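Side-chain contacts in DNA mismatch repair protein MUTS (Thermus aquaticus, PDB 1EWQ), which binds mismatched DNA, probably as the recognition step of mismatch repair, and has a weak ATPase activity: residues A131-A136 / E154-V159; G144-D149 / R218-A223; L180-L185 / A205-E210. One frame throughout, in Å; residues are numbered along the deposited sequence.

Interaction 1: residues A131-A136 / E154-V159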
ATOM      1  N   ALA C 131      -8.421 -20.230   6.493  1.00 28.42           N
ATOM      2  CA  ALA C 131      -7.512 -21.311   6.158  1.00 27.83           C
ATOM      3  C   ALA C 131      -6.328 -20.693   5.427  1.00 27.65           C
ATOM      4  O   ALA C 131      -6.485 -19.736   4.672  1.00 27.47           O
ATOM      5  CB  ALA C 131      -8.202 -22.325   5.273  1.00 27.48           C
ATOM      6  N   ASN C 132      -5.144 -21.244   5.660  1.00 27.06           N
ATOM      7  CA  ASN C 132      -3.930 -20.756   5.031  1.00 26.67           C
ATOM      8  C   ASN C 132      -3.359 -21.930   4.235  1.00 26.30           C
ATOM      9  O   ASN C 132      -2.764 -22.852   4.801  1.00 25.94           O
ATOM     10  CB  ASN C 132      -2.959 -20.298   6.117  1.00 27.22           C
ATOM     11  CG  ASN C 132      -1.794 -19.536   5.565  1.00 27.63           C
ATOM     12  OD1 ASN C 132      -0.649 -19.990   5.638  1.00 28.20           O
ATOM     13  ND2 ASN C 132      -2.070 -18.366   5.004  1.00 27.67           N
ATOM     14  N   TYR C 133      -3.541 -21.890   2.920  1.00 25.46           N
ATOM     15  CA  TYR C 133      -3.101 -22.988   2.076  1.00 24.92           C
ATOM     16  C   TYR C 133      -1.803 -22.856   1.306  1.00 24.84           C
ATOM     17  O   TYR C 133      -1.495 -21.806   0.737  1.00 24.71           O
ATOM     18  CB  TYR C 133      -4.172 -23.336   1.027  1.00 24.18           C
ATOM     19  CG  TYR C 133      -5.508 -23.818   1.551  1.00 23.81           C
ATOM     20  CD1 TYR C 133      -6.671 -23.062   1.355  1.00 23.17           C
ATOM     21  CD2 TYR C 133      -5.622 -25.047   2.201  1.00 23.13           C
ATOM     22  CE1 TYR C 133      -7.911 -23.524   1.793  1.00 22.83           C
ATOM     23  CE2 TYR C 133      -6.862 -25.516   2.640  1.00 22.75           C
ATOM     24  CZ  TYR C 133      -7.998 -24.749   2.431  1.00 22.56           C
ATOM     25  OH  TYR C 133      -9.220 -25.214   2.865  1.00 22.73           O
ATOM     26  N   LEU C 134      -1.062 -23.959   1.293  1.00 24.76           N
ATOM     27  CA  LEU C 134       0.143 -24.093   0.483  1.00 24.48           C
ATOM     28  C   LEU C 134      -0.488 -24.934  -0.623  1.00 24.57           C
ATOM     29  O   LEU C 134      -1.169 -25.910  -0.335  1.00 24.41           O
ATOM     30  CB  LEU C 134       1.223 -24.928   1.181  1.00 23.83           C
ATOM     31  CG  LEU C 134       2.402 -25.352   0.278  1.00 23.64           C
ATOM     32  CD1 LEU C 134       3.138 -24.132  -0.234  1.00 22.88           C
ATOM     33  CD2 LEU C 134       3.357 -26.247   1.048  1.00 23.16           C
ATOM     34  N   ALA C 135      -0.297 -24.547  -1.872  1.00 25.04           N
ATOM     35  CA  ALA C 135      -0.864 -25.297  -2.980  1.00 25.82           C
ATOM     36  C   ALA C 135       0.243 -25.820  -3.892  1.00 26.42           C
ATOM     37  O   ALA C 135       1.322 -25.229  -3.976  1.00 26.52           O
ATOM     38  CB  ALA C 135      -1.824 -24.408  -3.773  1.00 25.50           C
ATOM     39  N   ALA C 136      -0.031 -26.938  -4.561  1.00 27.17           N
ATOM     40  CA  ALA C 136       0.921 -27.545  -5.493  1.00 27.83           C
ATOM     41  C   ALA C 136       0.182 -27.985  -6.756  1.00 28.29           C
ATOM     42  O   ALA C 136      -0.867 -28.630  -6.677  1.00 27.96           O
ATOM     43  CB  ALA C 136       1.612 -28.740  -4.845  1.00 27.28           C
ATOM     44  N   GLU C 154      -5.227 -29.980   7.323  1.00 23.92           N
ATOM     45  CA  GLU C 154      -6.123 -30.218   6.193  1.00 24.06           C
ATOM     46  C   GLU C 154      -5.217 -30.571   5.019  1.00 23.93           C
ATOM     47  O   GLU C 154      -4.272 -29.847   4.697  1.00 23.31           O
ATOM     48  CB  GLU C 154      -6.975 -28.991   5.857  1.00 24.04           C
ATOM     49  CG  GLU C 154      -8.019 -29.307   4.794  1.00 24.13           C
ATOM     50  CD  GLU C 154      -9.024 -28.188   4.551  1.00 25.29           C
ATOM     51  OE1 GLU C 154      -8.727 -27.011   4.872  1.00 25.39           O
ATOM     52  OE2 GLU C 154     -10.114 -28.493   4.011  1.00 25.49           O
ATOM     53  N   PHE C 155      -5.532 -31.688   4.382  1.00 23.89           N
ATOM     54  CA  PHE C 155      -4.723 -32.224   3.301  1.00 24.03           C
ATOM     55  C   PHE C 155      -5.666 -32.784   2.226  1.00 24.20           C
ATOM     56  O   PHE C 155      -6.307 -33.820   2.427  1.00 24.36           O
ATOM     57  CB  PHE C 155      -3.845 -33.308   3.942  1.00 24.12           C
ATOM     58  CG  PHE C 155      -2.751 -33.833   3.070  1.00 24.54           C
ATOM     59  CD1 PHE C 155      -2.108 -33.017   2.147  1.00 24.64           C
ATOM     60  CD2 PHE C 155      -2.302 -35.140   3.240  1.00 24.40           C
ATOM     61  CE1 PHE C 155      -1.026 -33.500   1.409  1.00 25.29           C
ATOM     62  CE2 PHE C 155      -1.228 -35.627   2.511  1.00 24.77           C
ATOM     63  CZ  PHE C 155      -0.588 -34.811   1.596  1.00 24.69           C
ATOM     64  N   LYS C 156      -5.748 -32.100   1.085  1.00 23.79           N
ATOM     65  CA  LYS C 156      -6.648 -32.518   0.023  1.00 23.80           C
ATOM     66  C   LYS C 156      -6.171 -32.161  -1.386  1.00 24.01           C
ATOM     67  O   LYS C 156      -5.276 -31.325  -1.579  1.00 24.13           O
ATOM     68  CB  LYS C 156      -8.034 -31.901   0.247  1.00 23.64           C
ATOM     69  CG  LYS C 156      -8.021 -30.382   0.354  1.00 23.67           C
ATOM     70  CD  LYS C 156      -9.417 -29.797   0.315  1.00 23.92           C
ATOM     71  CE  LYS C 156      -9.385 -28.282   0.388  1.00 23.51           C
ATOM     72  NZ  LYS C 156     -10.774 -27.717   0.303  1.00 23.97           N
ATOM     73  N   GLY C 157      -6.789 -32.793  -2.376  1.00 23.85           N
ATOM     74  CA  GLY C 157      -6.411 -32.526  -3.745  1.00 24.03           C
ATOM     75  C   GLY C 157      -7.340 -33.197  -4.720  1.00 24.60           C
ATOM     76  O   GLY C 157      -8.191 -33.993  -4.336  1.00 24.37           O
ATOM     77  N   THR C 158      -7.157 -32.878  -5.994  1.00 25.30           N
ATOM     78  CA  THR C 158      -7.983 -33.438  -7.043  1.00 26.10           C
ATOM     79  C   THR C 158      -7.266 -33.347  -8.387  1.00 27.12           C
ATOM     80  O   THR C 158      -6.179 -32.784  -8.494  1.00 27.50           O
ATOM     81  CB  THR C 158      -9.331 -32.677  -7.134  1.00 25.79           C
ATOM     82  OG1 THR C 158     -10.182 -33.319  -8.091  1.00 25.34           O
ATOM     83  CG2 THR C 158      -9.102 -31.242  -7.568  1.00 25.07           C
ATOM     84  N   VAL C 159      -7.872 -33.924  -9.413  1.00 28.40           N
ATOM     85  CA  VAL C 159      -7.302 -33.857 -10.739  1.00 29.76           C
ATOM     86  C   VAL C 159      -8.349 -33.174 -11.598  1.00 30.91           C
ATOM     87  O   VAL C 159      -9.545 -33.395 -11.414  1.00 31.37           O
ATOM     88  CB  VAL C 159      -6.985 -35.260 -11.308  1.00 29.73           C
ATOM     89  CG1 VAL C 159      -6.535 -35.140 -12.757  1.00 29.83           C
ATOM     90  CG2 VAL C 159      -5.885 -35.917 -10.494  1.00 29.19           C
TER
HETATM   91  O   HOH W   1     -11.898 -27.019   3.266  1.00 35.71           O

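Interaction 2: residues G144-D149 / R218-A223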
ATOM      1  N   GLY C 144      -2.914 -32.065 -11.786  1.00 31.06           N
ATOM      2  CA  GLY C 144      -2.984 -32.401 -10.377  1.00 29.06           C
ATOM      3  C   GLY C 144      -2.891 -31.141  -9.531  1.00 27.84           C
ATOM      4  O   GLY C 144      -2.009 -30.320  -9.737  1.00 27.51           O
ATOM      5  N   LEU C 145      -3.804 -30.994  -8.579  1.00 26.83           N
ATOM      6  CA  LEU C 145      -3.839 -29.821  -7.709  1.00 25.77           C
ATOM      7  C   LEU C 145      -4.044 -30.330  -6.285  1.00 25.13           C
ATOM      8  O   LEU C 145      -4.999 -31.070  -6.022  1.00 24.75           O
ATOM      9  CB  LEU C 145      -5.024 -28.935  -8.105  1.00 25.77           C
ATOM     10  CG  LEU C 145      -5.111 -27.436  -7.783  1.00 25.68           C
ATOM     11  CD1 LEU C 145      -6.574 -27.093  -7.531  1.00 25.34           C
ATOM     12  CD2 LEU C 145      -4.268 -27.064  -6.599  1.00 25.39           C
ATOM     13  N   ALA C 146      -3.151 -29.948  -5.373  1.00 24.46           N
ATOM     14  CA  ALA C 146      -3.268 -30.379  -3.980  1.00 23.78           C
ATOM     15  C   ALA C 146      -3.012 -29.229  -3.025  1.00 23.63           C
ATOM     16  O   ALA C 146      -2.222 -28.332  -3.304  1.00 23.95           O
ATOM     17  CB  ALA C 146      -2.307 -31.525  -3.688  1.00 23.23           C
ATOM     18  N   PHE C 147      -3.702 -29.259  -1.892  1.00 22.80           N
ATOM     19  CA  PHE C 147      -3.568 -28.225  -0.887  1.00 22.39           C
ATOM     20  C   PHE C 147      -3.188 -28.823   0.454  1.00 22.56           C
ATOM     21  O   PHE C 147      -3.516 -29.969   0.763  1.00 22.61           O
ATOM     22  CB  PHE C 147      -4.888 -27.468  -0.702  1.00 21.48           C
ATOM     23  CG  PHE C 147      -5.384 -26.790  -1.939  1.00 20.66           C
ATOM     24  CD1 PHE C 147      -6.346 -27.387  -2.728  1.00 20.39           C
ATOM     25  CD2 PHE C 147      -4.886 -25.543  -2.313  1.00 20.22           C
ATOM     26  CE1 PHE C 147      -6.815 -26.757  -3.885  1.00 20.34           C
ATOM     27  CE2 PHE C 147      -5.346 -24.911  -3.460  1.00 20.23           C
ATOM     28  CZ  PHE C 147      -6.313 -25.519  -4.248  1.00 20.37           C
ATOM     29  N   LEU C 148      -2.494 -28.025   1.247  1.00 22.82           N
ATOM     30  CA  LEU C 148      -2.106 -28.419   2.588  1.00 23.31           C
ATOM     31  C   LEU C 148      -2.177 -27.178   3.458  1.00 23.65           C
ATOM     32  O   LEU C 148      -1.683 -26.119   3.072  1.00 22.99           O
ATOM     33  CB  LEU C 148      -0.673 -28.969   2.638  1.00 23.27           C
ATOM     34  CG  LEU C 148      -0.145 -29.221   4.062  1.00 23.91           C
ATOM     35  CD1 LEU C 148      -0.994 -30.305   4.763  1.00 23.77           C
ATOM     36  CD2 LEU C 148       1.324 -29.664   4.005  1.00 23.95           C
ATOM     37  N   ASP C 149      -2.831 -27.308   4.612  1.00 24.07           N
ATOM     38  CA  ASP C 149      -2.910 -26.218   5.573  1.00 24.85           C
ATOM     39  C   ASP C 149      -2.147 -26.821   6.731  1.00 24.86           C
ATOM     40  O   ASP C 149      -2.669 -27.649   7.485  1.00 24.79           O
ATOM     41  CB  ASP C 149      -4.350 -25.909   5.994  1.00 25.40           C
ATOM     42  CG  ASP C 149      -4.434 -24.699   6.914  1.00 26.08           C
ATOM     43  OD1 ASP C 149      -3.474 -24.478   7.687  1.00 25.84           O
ATOM     44  OD2 ASP C 149      -5.463 -23.979   6.872  1.00 26.69           O
ATOM     45  N   ARG C 218      -0.085 -37.528  -7.168  1.00 27.87           N
ATOM     46  CA  ARG C 218       0.982 -38.068  -6.340  1.00 27.77           C
ATOM     47  C   ARG C 218       2.171 -37.118  -6.338  1.00 27.11           C
ATOM     48  O   ARG C 218       2.886 -36.994  -5.346  1.00 27.16           O
ATOM     49  CB  ARG C 218       1.443 -39.425  -6.860  1.00 28.16           C
ATOM     50  CG  ARG C 218       0.486 -40.569  -6.604  1.00 29.33           C
ATOM     51  CD  ARG C 218       1.214 -41.892  -6.785  1.00 30.09           C
ATOM     52  NE  ARG C 218       1.744 -42.049  -8.133  1.00 30.72           N
ATOM     53  CZ  ARG C 218       2.944 -42.559  -8.405  1.00 30.95           C
ATOM     54  NH1 ARG C 218       3.743 -42.956  -7.422  1.00 30.62           N
ATOM     55  NH2 ARG C 218       3.338 -42.689  -9.663  1.00 30.54           N
ATOM     56  N   ARG C 219       2.387 -36.446  -7.457  1.00 26.53           N
ATOM     57  CA  ARG C 219       3.509 -35.520  -7.551  1.00 26.49           C
ATOM     58  C   ARG C 219       3.242 -34.239  -6.759  1.00 26.21           C
ATOM     59  O   ARG C 219       4.097 -33.793  -5.991  1.00 25.98           O
ATOM     60  CB  ARG C 219       3.802 -35.194  -9.015  1.00 25.97           C
ATOM     61  CG  ARG C 219       4.125 -36.437  -9.840  1.00 26.25           C
ATOM     62  CD  ARG C 219       4.429 -36.072 -11.275  1.00 26.10           C
ATOM     63  NE  ARG C 219       5.639 -35.278 -11.373  1.00 26.10           N
ATOM     64  CZ  ARG C 219       5.754 -34.189 -12.121  1.00 26.69           C
ATOM     65  NH1 ARG C 219       4.721 -33.765 -12.841  1.00 27.01           N
ATOM     66  NH2 ARG C 219       6.898 -33.512 -12.134  1.00 26.52           N
ATOM     67  N   ALA C 220       2.059 -33.658  -6.942  1.00 26.03           N
ATOM     68  CA  ALA C 220       1.705 -32.433  -6.230  1.00 26.20           C
ATOM     69  C   ALA C 220       1.757 -32.689  -4.724  1.00 26.35           C
ATOM     70  O   ALA C 220       2.314 -31.889  -3.968  1.00 26.27           O
ATOM     71  CB  ALA C 220       0.308 -31.970  -6.638  1.00 26.33           C
ATOM     72  N   ARG C 221       1.183 -33.815  -4.303  1.00 26.22           N
ATOM     73  CA  ARG C 221       1.156 -34.197  -2.901  1.00 26.56           C
ATOM     74  C   ARG C 221       2.595 -34.347  -2.392  1.00 26.79           C
ATOM     75  O   ARG C 221       2.937 -33.883  -1.291  1.00 27.04           O
ATOM     76  CB  ARG C 221       0.375 -35.506  -2.762  1.00 27.23           C
ATOM     77  CG  ARG C 221       0.048 -35.949  -1.347  1.00 28.00           C
ATOM     78  CD  ARG C 221      -1.085 -36.979  -1.361  1.00 28.24           C
ATOM     79  NE  ARG C 221      -0.684 -38.179  -2.083  1.00 29.35           N
ATOM     80  CZ  ARG C 221      -1.515 -38.971  -2.753  1.00 29.89           C
ATOM     81  NH1 ARG C 221      -2.811 -38.702  -2.804  1.00 30.13           N
ATOM     82  NH2 ARG C 221      -1.043 -40.044  -3.373  1.00 30.70           N
ATOM     83  N   GLY C 222       3.441 -34.979  -3.201  1.00 26.39           N
ATOM     84  CA  GLY C 222       4.828 -35.159  -2.814  1.00 25.98           C
ATOM     85  C   GLY C 222       5.474 -33.812  -2.578  1.00 25.77           C
ATOM     86  O   GLY C 222       6.218 -33.615  -1.607  1.00 25.69           O
ATOM     87  N   ALA C 223       5.174 -32.871  -3.469  1.00 25.50           N
ATOM     88  CA  ALA C 223       5.719 -31.527  -3.360  1.00 25.50           C
ATOM     89  C   ALA C 223       5.297 -30.870  -2.050  1.00 25.73           C
ATOM     90  O   ALA C 223       6.127 -30.293  -1.345  1.00 25.57           O
ATOM     91  CB  ALA C 223       5.263 -30.681  -4.538  1.00 24.86           C
TER

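Interaction 3: residues L180-L185 / A205-E210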
ATOM      1  N   LEU C 180       4.942 -24.944  -8.146  1.00 29.81           N
ATOM      2  CA  LEU C 180       4.690 -25.426  -9.503  1.00 30.78           C
ATOM      3  C   LEU C 180       5.666 -26.533  -9.890  1.00 31.32           C
ATOM      4  O   LEU C 180       6.846 -26.482  -9.543  1.00 31.57           O
ATOM      5  CB  LEU C 180       4.794 -24.274 -10.514  1.00 30.55           C
ATOM      6  CG  LEU C 180       3.814 -23.092 -10.410  1.00 30.86           C
ATOM      7  CD1 LEU C 180       4.295 -21.952 -11.306  1.00 30.83           C
ATOM      8  CD2 LEU C 180       2.404 -23.532 -10.804  1.00 30.35           C
ATOM      9  N   ALA C 181       5.156 -27.536 -10.598  1.00 31.93           N
ATOM     10  CA  ALA C 181       5.965 -28.658 -11.062  1.00 33.20           C
ATOM     11  C   ALA C 181       7.095 -28.126 -11.942  1.00 33.79           C
ATOM     12  O   ALA C 181       6.946 -27.099 -12.600  1.00 33.64           O
ATOM     13  CB  ALA C 181       5.099 -29.623 -11.862  1.00 32.84           C
ATOM     14  N   PRO C 182       8.240 -28.824 -11.965  1.00 34.69           N
ATOM     15  CA  PRO C 182       9.382 -28.398 -12.777  1.00 35.41           C
ATOM     16  C   PRO C 182       8.975 -28.081 -14.220  1.00 36.11           C
ATOM     17  O   PRO C 182       9.382 -27.062 -14.778  1.00 36.01           O
ATOM     18  CB  PRO C 182      10.323 -29.597 -12.694  1.00 35.39           C
ATOM     19  CG  PRO C 182      10.012 -30.172 -11.339  1.00 35.10           C
ATOM     20  CD  PRO C 182       8.515 -30.116 -11.311  1.00 34.70           C
ATOM     21  N   GLU C 183       8.165 -28.955 -14.809  1.00 37.15           N
ATOM     22  CA  GLU C 183       7.696 -28.778 -16.184  1.00 38.40           C
ATOM     23  C   GLU C 183       6.966 -27.458 -16.408  1.00 39.05           C
ATOM     24  O   GLU C 183       7.069 -26.864 -17.478  1.00 39.46           O
ATOM     25  CB  GLU C 183       6.744 -29.911 -16.584  1.00 38.51           C
ATOM     26  CG  GLU C 183       6.935 -31.186 -15.814  1.00 39.17           C
ATOM     27  CD  GLU C 183       5.957 -31.334 -14.674  1.00 39.19           C
ATOM     28  OE1 GLU C 183       6.389 -31.773 -13.595  1.00 39.51           O
ATOM     29  OE2 GLU C 183       4.759 -31.037 -14.858  1.00 39.35           O
ATOM     30  N   LEU C 184       6.214 -27.012 -15.407  1.00 39.88           N
ATOM     31  CA  LEU C 184       5.451 -25.771 -15.522  1.00 40.60           C
ATOM     32  C   LEU C 184       6.376 -24.575 -15.394  1.00 41.15           C
ATOM     33  O   LEU C 184       6.174 -23.543 -16.038  1.00 41.04           O
ATOM     34  CB  LEU C 184       4.355 -25.733 -14.452  1.00 40.39           C
ATOM     35  CG  LEU C 184       3.380 -26.918 -14.524  1.00 40.20           C
ATOM     36  CD1 LEU C 184       2.387 -26.855 -13.372  1.00 40.05           C
ATOM     37  CD2 LEU C 184       2.660 -26.904 -15.861  1.00 40.00           C
ATOM     38  N   LEU C 185       7.395 -24.716 -14.559  1.00 41.94           N
ATOM     39  CA  LEU C 185       8.369 -23.648 -14.389  1.00 42.83           C
ATOM     40  C   LEU C 185       9.193 -23.565 -15.679  1.00 43.64           C
ATOM     41  O   LEU C 185       9.599 -22.481 -16.087  1.00 43.72           O
ATOM     42  CB  LEU C 185       9.269 -23.934 -13.183  1.00 42.49           C
ATOM     43  CG  LEU C 185       8.562 -23.975 -11.821  1.00 42.57           C
ATOM     44  CD1 LEU C 185       9.547 -24.383 -10.724  1.00 42.10           C
ATOM     45  CD2 LEU C 185       7.950 -22.602 -11.519  1.00 42.20           C
ATOM     46  N   ALA C 205      10.080 -26.829  -4.954  1.00 37.41           N
ATOM     47  CA  ALA C 205      10.020 -28.039  -4.168  1.00 37.48           C
ATOM     48  C   ALA C 205      10.171 -29.185  -5.151  1.00 37.47           C
ATOM     49  O   ALA C 205       9.858 -29.041  -6.332  1.00 37.26           O
ATOM     50  CB  ALA C 205       8.684 -28.134  -3.443  1.00 37.44           C
ATOM     51  N   PRO C 206      10.697 -30.326  -4.692  1.00 37.50           N
ATOM     52  CA  PRO C 206      10.843 -31.454  -5.618  1.00 37.40           C
ATOM     53  C   PRO C 206       9.456 -32.050  -5.824  1.00 37.38           C
ATOM     54  O   PRO C 206       8.606 -31.946  -4.937  1.00 37.48           O
ATOM     55  CB  PRO C 206      11.779 -32.392  -4.868  1.00 37.27           C
ATOM     56  CG  PRO C 206      11.399 -32.149  -3.422  1.00 37.41           C
ATOM     57  CD  PRO C 206      11.281 -30.637  -3.374  1.00 37.47           C
ATOM     58  N   PHE C 207       9.218 -32.665  -6.980  1.00 37.26           N
ATOM     59  CA  PHE C 207       7.915 -33.248  -7.254  1.00 36.98           C
ATOM     60  C   PHE C 207       7.910 -34.761  -7.430  1.00 37.12           C
ATOM     61  O   PHE C 207       7.183 -35.301  -8.263  1.00 37.03           O
ATOM     62  CB  PHE C 207       7.267 -32.569  -8.468  1.00 36.42           C
ATOM     63  CG  PHE C 207       6.527 -31.300  -8.125  1.00 36.19           C
ATOM     64  CD1 PHE C 207       7.208 -30.185  -7.636  1.00 36.07           C
ATOM     65  CD2 PHE C 207       5.143 -31.222  -8.280  1.00 36.00           C
ATOM     66  CE1 PHE C 207       6.524 -29.009  -7.308  1.00 35.96           C
ATOM     67  CE2 PHE C 207       4.445 -30.052  -7.957  1.00 35.97           C
ATOM     68  CZ  PHE C 207       5.131 -28.944  -7.471  1.00 35.83           C
ATOM     69  N   GLU C 208       8.716 -35.442  -6.624  1.00 37.27           N
ATOM     70  CA  GLU C 208       8.776 -36.894  -6.666  1.00 37.32           C
ATOM     71  C   GLU C 208       7.441 -37.372  -6.085  1.00 36.89           C
ATOM     72  O   GLU C 208       7.059 -36.971  -4.987  1.00 37.01           O
ATOM     73  CB  GLU C 208       9.939 -37.404  -5.803  1.00 37.97           C
ATOM     74  CG  GLU C 208      11.282 -36.715  -6.067  1.00 39.62           C
ATOM     75  CD  GLU C 208      11.549 -36.473  -7.551  1.00 40.50           C
ATOM     76  OE1 GLU C 208      11.185 -37.343  -8.379  1.00 40.94           O
ATOM     77  OE2 GLU C 208      12.134 -35.415  -7.888  1.00 40.84           O
ATOM     78  N   PRO C 209       6.717 -38.233  -6.813  1.00 36.42           N
ATOM     79  CA  PRO C 209       5.425 -38.727  -6.326  1.00 35.92           C
ATOM     80  C   PRO C 209       5.430 -39.290  -4.908  1.00 35.49           C
ATOM     81  O   PRO C 209       6.454 -39.723  -4.408  1.00 35.57           O
ATOM     82  CB  PRO C 209       5.041 -39.776  -7.370  1.00 35.92           C
ATOM     83  CG  PRO C 209       6.373 -40.270  -7.863  1.00 35.89           C
ATOM     84  CD  PRO C 209       7.141 -38.979  -8.014  1.00 36.28           C
ATOM     85  N   GLU C 210       4.271 -39.263  -4.265  1.00 34.92           N
ATOM     86  CA  GLU C 210       4.120 -39.798  -2.918  1.00 34.48           C
ATOM     87  C   GLU C 210       2.781 -40.508  -2.900  1.00 34.28           C
ATOM     88  O   GLU C 210       1.803 -39.996  -3.436  1.00 34.43           O
ATOM     89  CB  GLU C 210       4.128 -38.671  -1.883  1.00 34.22           C
ATOM     90  CG  GLU C 210       3.992 -39.113  -0.415  1.00 33.60           C
ATOM     91  CD  GLU C 210       2.587 -39.567  -0.048  1.00 33.30           C
ATOM     92  OE1 GLU C 210       1.609 -39.087  -0.666  1.00 32.64           O
ATOM     93  OE2 GLU C 210       2.458 -40.396   0.874  1.00 33.29           O
TER
HETATM   94  O   HOH W   2       9.538 -27.885  -8.744  1.00 41.50           O
HETATM   95  O   HOH W   3       7.794 -26.050  -7.241  1.00 47.33           O

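Interaction 1: residues A131-A136 / E154-V159
Tyr133 and Glu154 show how two strands that are not neighbours in a sheet can still be joined through long side chains. Strand 143-149 runs between them, and the nearest CA atoms, of Tyr133 and Glu154, stay 8.9 Å apart. The gap is closed at the phenol, where Tyr133 OH donates a hydrogen bond of 2.7 Å to Glu154 OE1. Glu154 gets there because its CG stands anti to the backbone N (chi1 -173°) and the chain remains extended beyond it. The carboxylate arrives at the ring edge, with CD in the ring plane and OE1 only 3.3 Å from Tyr133 CE2. The two planes are turned 48° apart, and the hydroxyl meets OE1 from above the carboxylate plane. This is the tight part, and the Tyr133 ring is further packed by Phe147 of the middle strand and by the edge-to-face ring of His173.

The other side is looser. Lys156 NZ lies 3.9 Å from Tyr133 OH and makes a long salt bridge to Glu154 OE2. A water accepts from this ammonium and donates to the phenol oxygen; its link to OE2 is doubtful, being modelled too short.

The phenol gives its proton to Glu154 and appears to receive a longer bond from the water, and the lysine and tyrosine together would probably favour an ionised Glu154.

Interaction 2: residues G144-D149 / R218-A223
Helix 218-223 lies over strand 144-149 with their N-to-C directions 30° apart and their axes 7.1 Å from each other at the closest point, Ala146 facing Ala220 with CA atoms separated by 5.8 Å. That spacing is short for a helix resting on a sheet, and the residues at the interface explain it: a glycine and two alanines leave little side chain to hold the backbones apart.

The centre of the contact is a pair of methyl groups. Each alanine directs its CB at the other segment, and Ala146 CB meets Ala220 CB at 4.0 Å. Around this point the methyls rest on backbone. Ala220 CB lies 4.2 Å from the carbonyl oxygen of Gly144, two residues earlier on the same side of the strand, while Ala146 CB approaches the amide nitrogen of Arg221 to a similar distance. No hydrogen bond passes between the segments, so the interface is one of close apolar packing.

Arg221 meets the strand through that backbone N. Its CG stands anti to the N (chi1 -171°), and the side chain leads away from the strand, to where the guanidinium bonds to Glu212 O and forms a cation-pi contact with Phe241.

Small residues carry the seam across to the next strand, since Ala220 and Ala223 also touch Ala136 on the adjacent strand 134-139, and Arg221 packs on Phe155 of strand 154-160. Leu145, by contrast, points away from helix 215-232 and packs against Leu166 and Leu170 of helix 163-173, as Phe147 does with Leu170. Strand 143-149 is thus held between two helices, one on each face of the sheet, with helix 215-232 seated where Gly144, Ala146 and Ala136 leave room.

Interaction 3: residues L180-L185 / A205-E210
The ring of Phe207 is sandwiched between two alanines. Over one face sits Ala181 CA, 3.6 Å from the ring centroid and 7° off the normal, a CH-pi contact; over the opposite face lies the methyl of Ala223 from helix 215-232. Ala205 O, from the ring's own segment, is at the edge, in the ring plane. On the Ala181 face the backbone itself is close, Ala181 N standing 3.4 Å from Phe207 CZ, and Ala181 CB reaches CD2 at 3.9 Å. Pro182 adds its CD, which crosses to Phe207 CD1 at an oblique angle.

The residue under the ring also sits at the N-cap position of helix 182-186, and its O accepts from Leu184 N and Leu185 N in the first turn. Phe207 therefore packs where a strand passes into a helix in MutS domain II, whose mixed sheet flanked by helices is RNase H-like. With an alanine in its place, Ala181 CA and Pro182 CD would probably lose their support, and a gap is likely to open between the helix start and helix 215-232. Beside the ring, a water stands 3.1 Å from Leu180 O and 2.7 Å from Ala205 O and may link the two backbones.

Overall arrangement
All three interactions belong to one sheet-and-helix layer system. Interactions 1 and 2 have centres 7 Å apart, and strand 143-149 of interaction 2 lies between the two strands joined in interaction 1; backbone pairing ties them, probably including a hydrogen bond from Thr158 N to Leu145 O at 2.8 Å. Interaction 3 is nested in the chain loop that interaction 2 closes, its centre 9 Å away. Helix 215-232 connects the two: Arg221 NE forms a 2.8 Å salt bridge with Glu210 OE1, and Arg219 pairs with Glu183. Interactions 1 and 3, centres 15 Å apart, approach to about 4 Å between nearest atoms without touching. None reaches the bound DNA, about 27 to 31 Å from their nearest atoms, nor the predicted ATP site.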